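AlyGC (Glaciecola chathamensis, PDB 5GKD) cleaves alginate as a polysaccharide lyase of family 6, probably by beta-elimination with the help of a bound calcium ion. Local coordinates at residues Asn249-Gly254 with Asn395-Pro400; Gln391-Gly396 with Val410-Glu415; Asp453-Ala458 with Lys475-Asp480; Thr521-Pro524 with Gly528-Leu531. All blocks are in the same frame, centred on the assembly; numbering follows the deposited sequence.

In the fold
The chain builds two parallel beta-helices in succession, and the contacts fall into two pairs, one on each. Contacts 1 and 2 adjoin, their centres about 7 Å apart; they share Asn-395 and Gly-396 and both involve the antiparallel pair 390-392 and 398-400, which lies against the outside of the first beta-helix. Contacts 3 and 4 follow later in the chain, with centres about 19 Å apart, and both reach the sheet containing strands 477-479 and 530-534 in the second beta-helix. Between the pairs, centres are about 47 to 61 Å apart. No touching residue is a ligand of calcium or carbonate; the contacts are framework packing: a hairpin and loop on one beta-helix, a helix and a loop on the other.

Contact 1 of 4, residues Asn249-Gly254 with Asn395-Pro400; sequences NNVFFG and NGLLYP
Val-251 and Leu-397 mark the nearest approach of the two backbones, with CA atoms 8.8 Å apart and no hydrogen bond bridging the segments. Residues 251-253 belong to a strand of the first parallel beta-helix, the fold of the pectate-lyase-like clan, while 395-400 comes from the turn and second strand of a hairpin (390-392 with 398-400) packed on its flank. The joint is apolar and rests on one methyl: Leu-397 CD2 lies 3.9 Å from Val-251 CG1, where the two side chains meet tip to tip, and 3.6 Å from Phe-253 CZ, where leucine and phenylalanine cross at about a right angle. Val-251 sets CG1 anti to its own backbone N (chi1 173°), which also places this methyl over one face of the Phe-253 ring, 3.4 Å above the plane and shifted toward the rim. Methyl, ring and leucine thus form a continuous apolar patch, extended by Tyr-276 of strand 271-278, which both Phe-253 and Leu-397 touch. On the hairpin side an Asx turn holds the backbone just before Leu-397: Asn-395 OD1 accepts from Leu-397 N, which stands above the carbonyl plane. The same amide gives ND2 to Tyr-399 OH at 3.2 Å, the hydroxyl lying within 1° of the amide plane.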
loop_
_atom_site.group_PDB
_atom_site.type_symbol
_atom_site.label_atom_id
_atom_site.label_comp_id
_atom_site.label_asym_id
_atom_site.label_seq_id
_atom_site.Cartn_x
_atom_site.Cartn_y
_atom_site.Cartn_z
ATOM N N ASN A 249 30.133 -32.857 10.242
ATOM C CA ASN A 249 30.760 -32.143 11.360
ATOM C C ASN A 249 30.028 -30.865 11.767
ATOM O O ASN A 249 30.608 -30.020 12.448
ATOM C CB ASN A 249 32.225 -31.775 11.075
ATOM C CG ASN A 249 33.022 -32.912 10.483
ATOM O OD1 ASN A 249 32.737 -34.085 10.707
ATOM N ND2 ASN A 249 34.047 -32.564 9.729
ATOM N N ASN A 250 28.772 -30.689 11.384
ATOM C CA ASN A 250 28.031 -29.515 11.798
ATOM C C ASN A 250 27.442 -29.697 13.190
ATOM O O ASN A 250 27.208 -30.814 13.655
ATOM C CB ASN A 250 26.917 -29.221 10.795
ATOM C CG ASN A 250 27.462 -28.965 9.408
ATOM O OD1 ASN A 250 28.040 -27.910 9.150
ATOM N ND2 ASN A 250 27.321 -29.942 8.523
ATOM N N VAL A 251 27.176 -28.574 13.841
ATOM C CA VAL A 251 26.680 -28.532 15.209
ATOM C C VAL A 251 25.473 -27.597 15.281
ATOM O O VAL A 251 25.562 -26.431 14.888
ATOM C CB VAL A 251 27.782 -28.067 16.184
ATOM C CG1 VAL A 251 27.205 -27.850 17.574
ATOM C CG2 VAL A 251 28.925 -29.067 16.227
ATOM N N PHE A 252 24.365 -28.096 15.829
ATOM C CA PHE A 252 23.109 -27.362 15.948
ATOM C C PHE A 252 22.744 -27.242 17.424
ATOM O O PHE A 252 22.390 -28.244 18.064
ATOM C CB PHE A 252 21.977 -28.073 15.209
ATOM C CG PHE A 252 22.169 -28.198 13.730
ATOM C CD1 PHE A 252 23.059 -29.113 13.201
ATOM C CD2 PHE A 252 21.396 -27.450 12.866
ATOM C CE1 PHE A 252 23.198 -29.241 11.830
ATOM C CE2 PHE A 252 21.529 -27.561 11.503
ATOM C CZ PHE A 252 22.432 -28.450 10.979
ATOM N N PHE A 253 22.815 -26.036 17.966
ATOM C CA PHE A 253 22.408 -25.777 19.353
ATOM C C PHE A 253 21.051 -25.099 19.314
ATOM O O PHE A 253 20.958 -23.878 19.197
ATOM C CB PHE A 253 23.416 -24.904 20.092
ATOM C CG PHE A 253 24.721 -25.584 20.373
ATOM C CD1 PHE A 253 24.755 -26.787 21.049
ATOM C CD2 PHE A 253 25.904 -25.012 19.981
ATOM C CE1 PHE A 253 25.957 -27.409 21.302
ATOM C CE2 PHE A 253 27.107 -25.624 20.250
ATOM C CZ PHE A 253 27.133 -26.819 20.910
ATOM N N GLY A 254 19.990 -25.901 19.412
ATOM C CA GLY A 254 18.646 -25.341 19.411
ATOM C C GLY A 254 18.263 -24.671 20.714
ATOM O O GLY A 254 17.483 -23.718 20.714
ATOM N N ASN A 395 34.697 -29.514 24.478
ATOM C CA ASN A 395 34.324 -28.917 23.214
ATOM C C ASN A 395 32.876 -28.449 23.193
ATOM O O ASN A 395 32.367 -28.083 22.137
ATOM C CB ASN A 395 34.589 -29.905 22.078
ATOM C CG ASN A 395 33.681 -31.128 22.134
ATOM O OD1 ASN A 395 32.860 -31.267 23.028
ATOM N ND2 ASN A 395 33.822 -32.005 21.161
ATOM N N GLY A 396 32.206 -28.480 24.343
ATOM C CA GLY A 396 30.817 -28.092 24.465
ATOM C C GLY A 396 29.789 -29.127 24.053
ATOM O O GLY A 396 28.594 -28.820 24.080
ATOM N N LEU A 397 30.195 -30.336 23.677
ATOM C CA LEU A 397 29.259 -31.325 23.169
ATOM C C LEU A 397 29.058 -32.474 24.154
ATOM O O LEU A 397 29.974 -32.857 24.889
ATOM C CB LEU A 397 29.731 -31.880 21.829
ATOM C CG LEU A 397 30.057 -30.883 20.717
ATOM C CD1 LEU A 397 30.482 -31.635 19.476
ATOM C CD2 LEU A 397 28.871 -29.982 20.431
ATOM N N LEU A 398 27.848 -33.040 24.126
ATOM C CA LEU A 398 27.488 -34.167 24.977
ATOM C C LEU A 398 27.937 -35.489 24.371
ATOM O O LEU A 398 27.753 -35.734 23.175
ATOM C CB LEU A 398 25.974 -34.200 25.194
ATOM C CG LEU A 398 25.382 -33.082 26.043
ATOM C CD1 LEU A 398 23.865 -33.096 25.936
ATOM C CD2 LEU A 398 25.824 -33.249 27.485
ATOM N N TYR A 399 28.502 -36.353 25.212
ATOM C CA TYR A 399 28.923 -37.697 24.846
ATOM C C TYR A 399 28.480 -38.702 25.899
ATOM O O TYR A 399 28.409 -38.374 27.086
ATOM C CB TYR A 399 30.449 -37.776 24.692
ATOM C CG TYR A 399 30.977 -36.967 23.540
ATOM C CD1 TYR A 399 31.295 -35.621 23.696
ATOM C CD2 TYR A 399 31.164 -37.545 22.298
ATOM C CE1 TYR A 399 31.788 -34.872 22.641
ATOM C CE2 TYR A 399 31.643 -36.812 21.242
ATOM C CZ TYR A 399 31.951 -35.475 21.411
ATOM O OH TYR A 399 32.430 -34.767 20.337
ATOM N N PRO A 400 28.177 -39.934 25.497
ATOM C CA PRO A 400 27.978 -41.004 26.481
ATOM C C PRO A 400 29.171 -41.102 27.424
ATOM O O PRO A 400 30.323 -40.973 27.009
ATOM C CB PRO A 400 27.855 -42.269 25.620
ATOM C CG PRO A 400 27.512 -41.790 24.245
ATOM C CD PRO A 400 28.177 -40.445 24.112
#

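Contact 2 of 4, residues Gln391-Gly396 with Val410-Glu415; sequences QRHDNG and VSTQLE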
loop_
_atom_site.group_PDB
_atom_site.type_symbol
_atom_site.label_atom_id
_atom_site.label_comp_id
_atom_site.label_asym_id
_atom_site.label_seq_id
_atom_site.Cartn_x
_atom_site.Cartn_y
_atom_site.Cartn_z
ATOM N N GLN A 391 27.473 -36.705 29.160
ATOM C CA GLN A 391 28.152 -35.625 29.852
ATOM C C GLN A 391 28.885 -34.758 28.848
ATOM O O GLN A 391 29.375 -35.244 27.831
ATOM C CB GLN A 391 29.109 -36.136 30.919
ATOM C CG GLN A 391 30.356 -36.747 30.409
ATOM C CD GLN A 391 31.300 -37.067 31.555
ATOM O OE1 GLN A 391 32.356 -37.659 31.353
ATOM N NE2 GLN A 391 30.916 -36.678 32.772
ATOM N N ARG A 392 28.946 -33.467 29.145
ATOM C CA ARG A 392 29.448 -32.498 28.179
ATOM C C ARG A 392 30.968 -32.402 28.244
ATOM O O ARG A 392 31.523 -32.081 29.292
ATOM C CB ARG A 392 28.815 -31.138 28.436
ATOM C CG ARG A 392 28.795 -30.261 27.201
ATOM C CD ARG A 392 28.010 -29.006 27.437
ATOM N NE ARG A 392 26.582 -29.237 27.649
ATOM C CZ ARG A 392 25.718 -29.503 26.673
ATOM N NH1 ARG A 392 26.151 -29.620 25.425
ATOM N NH2 ARG A 392 24.425 -29.663 26.946
ATOM N N HIS A 393 31.634 -32.669 27.123
ATOM C CA HIS A 393 33.074 -32.523 27.021
ATOM C C HIS A 393 33.462 -31.040 26.943
ATOM O O HIS A 393 32.615 -30.146 26.867
ATOM C CB HIS A 393 33.596 -33.264 25.796
ATOM C CG HIS A 393 33.667 -34.749 25.963
ATOM N ND1 HIS A 393 34.459 -35.544 25.169
ATOM C CD2 HIS A 393 33.045 -35.584 26.829
ATOM C CE1 HIS A 393 34.327 -36.808 25.537
ATOM N NE2 HIS A 393 33.476 -36.859 26.545
ATOM N N ASP A 394 34.779 -30.788 26.936
ATOM C CA ASP A 394 35.288 -29.419 26.844
ATOM C C ASP A 394 34.887 -28.747 25.539
ATOM O O ASP A 394 34.759 -27.525 25.491
ATOM C CB ASP A 394 36.817 -29.398 26.970
ATOM C CG ASP A 394 37.303 -29.668 28.392
ATOM O OD1 ASP A 394 36.528 -29.454 29.353
ATOM O OD2 ASP A 394 38.471 -30.097 28.543
ATOM N N ASN A 395 34.697 -29.514 24.478
ATOM C CA ASN A 395 34.324 -28.917 23.214
ATOM C C ASN A 395 32.876 -28.449 23.193
ATOM O O ASN A 395 32.367 -28.083 22.137
ATOM C CB ASN A 395 34.589 -29.905 22.078
ATOM C CG ASN A 395 33.681 -31.128 22.134
ATOM O OD1 ASN A 395 32.860 -31.267 23.028
ATOM N ND2 ASN A 395 33.822 -32.005 21.161
ATOM N N GLY A 396 32.206 -28.480 24.343
ATOM C CA GLY A 396 30.817 -28.092 24.465
ATOM C C GLY A 396 29.789 -29.127 24.053
ATOM O O GLY A 396 28.594 -28.820 24.080
ATOM N N VAL A 410 28.590 -39.004 17.285
ATOM C CA VAL A 410 29.573 -38.047 16.806
ATOM C C VAL A 410 30.949 -38.339 17.413
ATOM O O VAL A 410 31.072 -38.790 18.555
ATOM C CB VAL A 410 29.027 -36.643 17.164
ATOM C CG1 VAL A 410 29.895 -35.902 18.133
ATOM C CG2 VAL A 410 28.617 -35.842 15.936
ATOM N N SER A 411 31.996 -38.088 16.632
ATOM C CA SER A 411 33.371 -38.186 17.103
ATOM C C SER A 411 33.657 -37.223 18.253
ATOM O O SER A 411 33.113 -36.115 18.332
ATOM C CB SER A 411 34.331 -37.896 15.950
ATOM O OG SER A 411 35.655 -37.806 16.423
ATOM N N THR A 412 34.554 -37.653 19.146
ATOM C CA THR A 412 35.010 -36.803 20.243
ATOM C C THR A 412 35.963 -35.697 19.797
ATOM O O THR A 412 36.215 -34.776 20.583
ATOM C CB THR A 412 35.727 -37.631 21.320
ATOM O OG1 THR A 412 36.814 -38.352 20.720
ATOM C CG2 THR A 412 34.780 -38.596 22.013
ATOM N N GLN A 413 36.525 -35.768 18.587
ATOM C CA GLN A 413 37.465 -34.723 18.174
ATOM C C GLN A 413 36.811 -33.498 17.537
ATOM O O GLN A 413 37.529 -32.569 17.163
ATOM C CB GLN A 413 38.494 -35.295 17.185
ATOM C CG GLN A 413 39.494 -36.219 17.833
ATOM C CD GLN A 413 39.181 -37.670 17.596
ATOM O OE1 GLN A 413 38.421 -38.270 18.314
ATOM N NE2 GLN A 413 39.785 -38.250 16.595
ATOM N N LEU A 414 35.491 -33.441 17.439
ATOM C CA LEU A 414 34.853 -32.227 16.952
ATOM C C LEU A 414 35.266 -31.041 17.815
ATOM O O LEU A 414 35.425 -31.164 19.031
ATOM C CB LEU A 414 33.338 -32.371 16.957
ATOM C CG LEU A 414 32.651 -33.186 15.862
ATOM C CD1 LEU A 414 31.177 -33.191 16.119
ATOM C CD2 LEU A 414 32.959 -32.622 14.488
ATOM N N GLU A 415 35.473 -29.893 17.171
ATOM C CA GLU A 415 35.766 -28.638 17.862
ATOM C C GLU A 415 34.908 -27.543 17.246
ATOM O O GLU A 415 35.305 -26.902 16.266
ATOM C CB GLU A 415 37.252 -28.293 17.781
ATOM C CG GLU A 415 38.143 -29.354 18.403
ATOM C CD GLU A 415 39.563 -28.880 18.629
ATOM O OE1 GLU A 415 40.116 -29.165 19.718
ATOM O OE2 GLU A 415 40.127 -28.228 17.724
HETATM O O HOH W 1 35.899 -34.546 23.159
#
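One direct hydrogen bond ties the segments: Asn-395 ND2 donates to Leu-414 O over 2.8 Å, nearly straight at 163°. The acceptor lies close to the amide plane, whereas the donor comes from above the carbonyl plane of Leu-414, off the lone-pair directions. A chi1 of 67° sets CG of Asn-395 between its own backbone N and carbonyl carbon; CB lies 3.4 Å from Leu-414 O. A second polar link runs through water 1, which meets the His-393 ring at its edge, 2.7 Å from ND1, and donates to Thr-412 O at 2.6 Å. Apolar contact is slight: Thr-412 CG2 packs obliquely on His-393 CE1 at 4.0 Å, while the ring of Tyr-399 meets the histidine with planes about 35° apart. Bonds within each segment shape the two surfaces. Arg-392 NH1 holds Gly-396 O, and its NH2 forms a salt bridge with Glu-278 of the beta-helix; Ser-411 OG accepts from Gln-413 N in an ST turn. Geometrically this is turn against turn: the type I turn 393-396, in the connection of a beta hairpin, faces the type I turn 411-414 of the long loop leading toward the second beta-helix.

Contact 3 of 4, residues Asp453-Ala458 with Lys475-Asp480; sequences DAIASA and KILSLD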
loop_
_atom_site.group_PDB
_atom_site.type_symbol
_atom_site.label_atom_id
_atom_site.label_comp_id
_atom_site.label_asym_id
_atom_site.label_seq_id
_atom_site.Cartn_x
_atom_site.Cartn_y
_atom_site.Cartn_z
ATOM N N ASP A 453 3.633 14.428 23.374
ATOM C CA ASP A 453 4.941 14.946 23.739
ATOM C C ASP A 453 5.749 13.922 24.519
ATOM O O ASP A 453 6.961 13.821 24.332
ATOM C CB ASP A 453 4.793 16.242 24.540
ATOM C CG ASP A 453 4.214 17.373 23.711
ATOM O OD1 ASP A 453 4.486 17.424 22.496
ATOM O OD2 ASP A 453 3.479 18.210 24.273
ATOM N N ALA A 454 5.105 13.144 25.387
ATOM C CA ALA A 454 5.855 12.142 26.141
ATOM C C ALA A 454 6.397 11.051 25.224
ATOM O O ALA A 454 7.542 10.611 25.381
ATOM C CB ALA A 454 4.978 11.534 27.232
ATOM N N ILE A 455 5.586 10.597 24.271
ATOM C CA ILE A 455 6.052 9.615 23.295
ATOM C C ILE A 455 7.245 10.167 22.513
ATOM O O ILE A 455 8.266 9.495 22.337
ATOM C CB ILE A 455 4.893 9.209 22.364
ATOM C CG1 ILE A 455 3.918 8.285 23.088
ATOM C CG2 ILE A 455 5.409 8.560 21.098
ATOM C CD1 ILE A 455 2.600 8.127 22.389
ATOM N N ALA A 456 7.147 11.417 22.068
ATOM C CA ALA A 456 8.157 11.961 21.171
ATOM C C ALA A 456 9.515 12.108 21.844
ATOM O O ALA A 456 10.542 11.989 21.175
ATOM C CB ALA A 456 7.694 13.309 20.613
ATOM N N SER A 457 9.559 12.369 23.148
ATOM C CA SER A 457 10.845 12.593 23.794
ATOM C C SER A 457 11.329 11.399 24.598
ATOM O O SER A 457 12.461 11.424 25.090
ATOM C CB SER A 457 10.794 13.835 24.681
ATOM O OG SER A 457 9.847 13.692 25.708
ATOM N N ALA A 458 10.518 10.353 24.730
ATOM C CA ALA A 458 10.985 9.117 25.333
ATOM C C ALA A 458 12.062 8.467 24.459
ATOM O O ALA A 458 12.205 8.776 23.275
ATOM C CB ALA A 458 9.818 8.147 25.530
ATOM N N LYS A 475 -3.609 14.630 17.875
ATOM C CA LYS A 475 -2.598 14.354 16.867
ATOM C C LYS A 475 -2.225 12.884 16.933
ATOM O O LYS A 475 -2.081 12.324 18.024
ATOM C CB LYS A 475 -1.360 15.226 17.074
ATOM C CG LYS A 475 -1.635 16.694 16.808
ATOM C CD LYS A 475 -0.392 17.568 16.937
ATOM C CE LYS A 475 0.076 17.674 18.389
ATOM N NZ LYS A 475 1.202 18.656 18.562
ATOM N N ILE A 476 -2.079 12.264 15.759
ATOM C CA ILE A 476 -1.744 10.848 15.696
ATOM C C ILE A 476 -0.478 10.576 16.498
ATOM O O ILE A 476 0.499 11.332 16.431
ATOM C CB ILE A 476 -1.604 10.408 14.234
ATOM C CG1 ILE A 476 -2.976 10.404 13.559
ATOM C CG2 ILE A 476 -0.989 9.034 14.142
ATOM C CD1 ILE A 476 -2.911 10.029 12.099
ATOM N N LEU A 477 -0.509 9.512 17.294
ATOM C CA LEU A 477 0.644 9.075 18.074
ATOM C C LEU A 477 1.428 8.093 17.217
ATOM O O LEU A 477 1.082 6.914 17.144
ATOM C CB LEU A 477 0.191 8.421 19.373
ATOM C CG LEU A 477 -0.301 9.232 20.572
ATOM C CD1 LEU A 477 -0.483 10.687 20.263
ATOM C CD2 LEU A 477 -1.577 8.623 21.119
ATOM N N SER A 478 2.472 8.563 16.542
ATOM C CA SER A 478 3.248 7.695 15.666
ATOM C C SER A 478 4.461 7.190 16.431
ATOM O O SER A 478 5.249 7.980 16.964
ATOM C CB SER A 478 3.644 8.403 14.367
ATOM O OG SER A 478 4.168 9.682 14.617
ATOM N N LEU A 479 4.581 5.874 16.506
ATOM C CA LEU A 479 5.591 5.195 17.301
ATOM C C LEU A 479 6.690 4.677 16.380
ATOM O O LEU A 479 6.420 3.883 15.472
ATOM C CB LEU A 479 4.949 4.046 18.073
ATOM C CG LEU A 479 5.712 3.391 19.208
ATOM C CD1 LEU A 479 6.221 4.439 20.176
ATOM C CD2 LEU A 479 4.772 2.456 19.910
ATOM N N ASP A 480 7.920 5.134 16.607
ATOM C CA ASP A 480 9.071 4.678 15.843
ATOM C C ASP A 480 10.156 4.177 16.782
ATOM O O ASP A 480 11.331 4.167 16.432
ATOM C CB ASP A 480 9.604 5.768 14.900
ATOM C CG ASP A 480 10.112 7.011 15.634
ATOM O OD1 ASP A 480 10.128 7.033 16.877
ATOM O OD2 ASP A 480 10.512 7.979 14.960
#
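Asp-453 O, one turn ahead of Ser-457 on the helix that presses Ile-455 against Leu-477, is gripped by two donors of that serine: N and OG, each at 3.2 Å, reaching the carbonyl from opposite faces of its plane. The hydroxyl gets there because chi1 of 61° sets OG between the serine's own N and carbonyl carbon. The CG1 branch of Ile-455 lies beside the backbone N (chi1 -75°) and runs out to CD1, which meets Leu-477 CG at 3.6 Å, the side chains crossing at roughly a right angle. The other branch, CG2, comes within 4.3 Å of Leu-479 CD1 and also faces Ser-478 O. Helix 453-457 and strand 477-479 have nearly the same direction, 19° between their axes at 8.9 Å. Near the start of the second parallel beta-helix, with Ile-455 buried and Asp-453, Ala-456 and Ser-457 exposed, this is consistent with the amphipathic helix that caps such folds; Ile-455 also packs on Leu-464, Leu-483 and Ile-485 of neighbouring strands. At the end of the helix Lys-481 NZ bonds to Ile-455 O and Ala-458 O. Asp-453 OD1 and Lys-475 NZ stay 5.3 Å apart, too far for a salt bridge, and the lysine makes a cation-pi contact with Phe-452.

Contact 4 of 4, residues Thr521-Pro524 with Gly528-Leu531; sequences TNAP and GNTL
Asn-529 meets Ala-523 and Pro-524 through its amide, and its side chain can be followed outward. CB leaves the backbone in the direction of 521-524. CG, lying beside the backbone N and anti to the carbonyl carbon (chi1 -67°), comes to 3.9 Å from Pro-524 O. At the fork the two amide atoms part company. ND2 donates to Pro-524 O over 2.9 Å at a nearly straight 166°, with the donor in the carbonyl plane and the acceptor only 5° out of the amide plane, so that both flat groups are aligned for the bond. The same nitrogen also lies 3.7 Å from Ala-523 CB and 4.1 Å from Pro-524 CD, the proline ring and the amide crossing at a slant. OD1 accepts a hydrogen bond from Ser-500 OG, which fixes the amide's rotation from its other end. A buried polar group is thus satisfied at both tips while it ties the middle of the loop, at Pro-524, to its last residue before strand 530-534. That loop follows strand 517-519 in the second parallel beta-helix, and the chain then turns a corner at Leu-531; Tyr-561, in the loop between strands 551-555 and 564-565, packs against Ala-523, Asn-529 and Leu-531.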
loop_
_atom_site.group_PDB
_atom_site.type_symbol
_atom_site.label_atom_id
_atom_site.label_comp_id
_atom_site.label_asym_id
_atom_site.label_seq_id
_atom_site.Cartn_x
_atom_site.Cartn_y
_atom_site.Cartn_z
ATOM N N THR A 521 -15.371 7.695 21.738
ATOM C CA THR A 521 -16.579 8.479 21.479
ATOM C C THR A 521 -16.318 9.705 20.599
ATOM O O THR A 521 -17.143 10.057 19.751
ATOM C CB THR A 521 -17.193 8.900 22.818
ATOM O OG1 THR A 521 -17.753 7.747 23.461
ATOM C CG2 THR A 521 -18.265 9.990 22.632
ATOM N N ASN A 522 -15.170 10.356 20.763
ATOM C CA ASN A 522 -14.916 11.625 20.106
ATOM C C ASN A 522 -14.101 11.511 18.831
ATOM O O ASN A 522 -13.653 12.536 18.310
ATOM C CB ASN A 522 -14.222 12.552 21.082
ATOM C CG ASN A 522 -15.009 12.699 22.346
ATOM O OD1 ASN A 522 -14.773 12.003 23.329
ATOM N ND2 ASN A 522 -15.996 13.569 22.308
ATOM N N ALA A 523 -13.885 10.304 18.320
ATOM C CA ALA A 523 -13.226 10.152 17.027
ATOM C C ALA A 523 -14.044 10.836 15.929
ATOM O O ALA A 523 -15.245 11.023 16.076
ATOM C CB ALA A 523 -13.052 8.671 16.706
ATOM N N PRO A 524 -13.425 11.204 14.809
ATOM C CA PRO A 524 -14.180 11.886 13.760
ATOM C C PRO A 524 -15.326 11.027 13.250
ATOM O O PRO A 524 -15.246 9.794 13.218
ATOM C CB PRO A 524 -13.131 12.128 12.663
ATOM C CG PRO A 524 -11.814 11.978 13.349
ATOM C CD PRO A 524 -12.051 10.921 14.369
ATOM N N GLY A 528 -14.538 4.066 8.492
ATOM C CA GLY A 528 -13.186 3.603 8.255
ATOM C C GLY A 528 -12.139 4.139 9.199
ATOM O O GLY A 528 -10.959 4.158 8.841
ATOM N N ASN A 529 -12.528 4.587 10.390
ATOM C CA ASN A 529 -11.541 4.887 11.414
ATOM C C ASN A 529 -10.808 3.614 11.820
ATOM O O ASN A 529 -11.320 2.503 11.696
ATOM C CB ASN A 529 -12.189 5.505 12.656
ATOM C CG ASN A 529 -12.770 6.887 12.401
ATOM O OD1 ASN A 529 -12.454 7.545 11.402
ATOM N ND2 ASN A 529 -13.635 7.333 13.315
ATOM N N THR A 530 -9.604 3.792 12.342
ATOM C CA THR A 530 -8.752 2.681 12.741
ATOM C C THR A 530 -8.043 3.117 14.009
ATOM O O THR A 530 -7.161 3.975 13.953
ATOM C CB THR A 530 -7.739 2.317 11.644
ATOM O OG1 THR A 530 -6.938 3.460 11.342
ATOM C CG2 THR A 530 -8.427 1.867 10.365
ATOM N N LEU A 531 -8.414 2.539 15.144
ATOM C CA LEU A 531 -7.852 3.011 16.408
ATOM C C LEU A 531 -6.350 2.775 16.462
ATOM O O LEU A 531 -5.580 3.679 16.803
ATOM C CB LEU A 531 -8.548 2.342 17.594
ATOM C CG LEU A 531 -8.236 3.012 18.934
ATOM C CD1 LEU A 531 -9.088 4.248 19.155
ATOM C CD2 LEU A 531 -8.385 2.019 20.092
#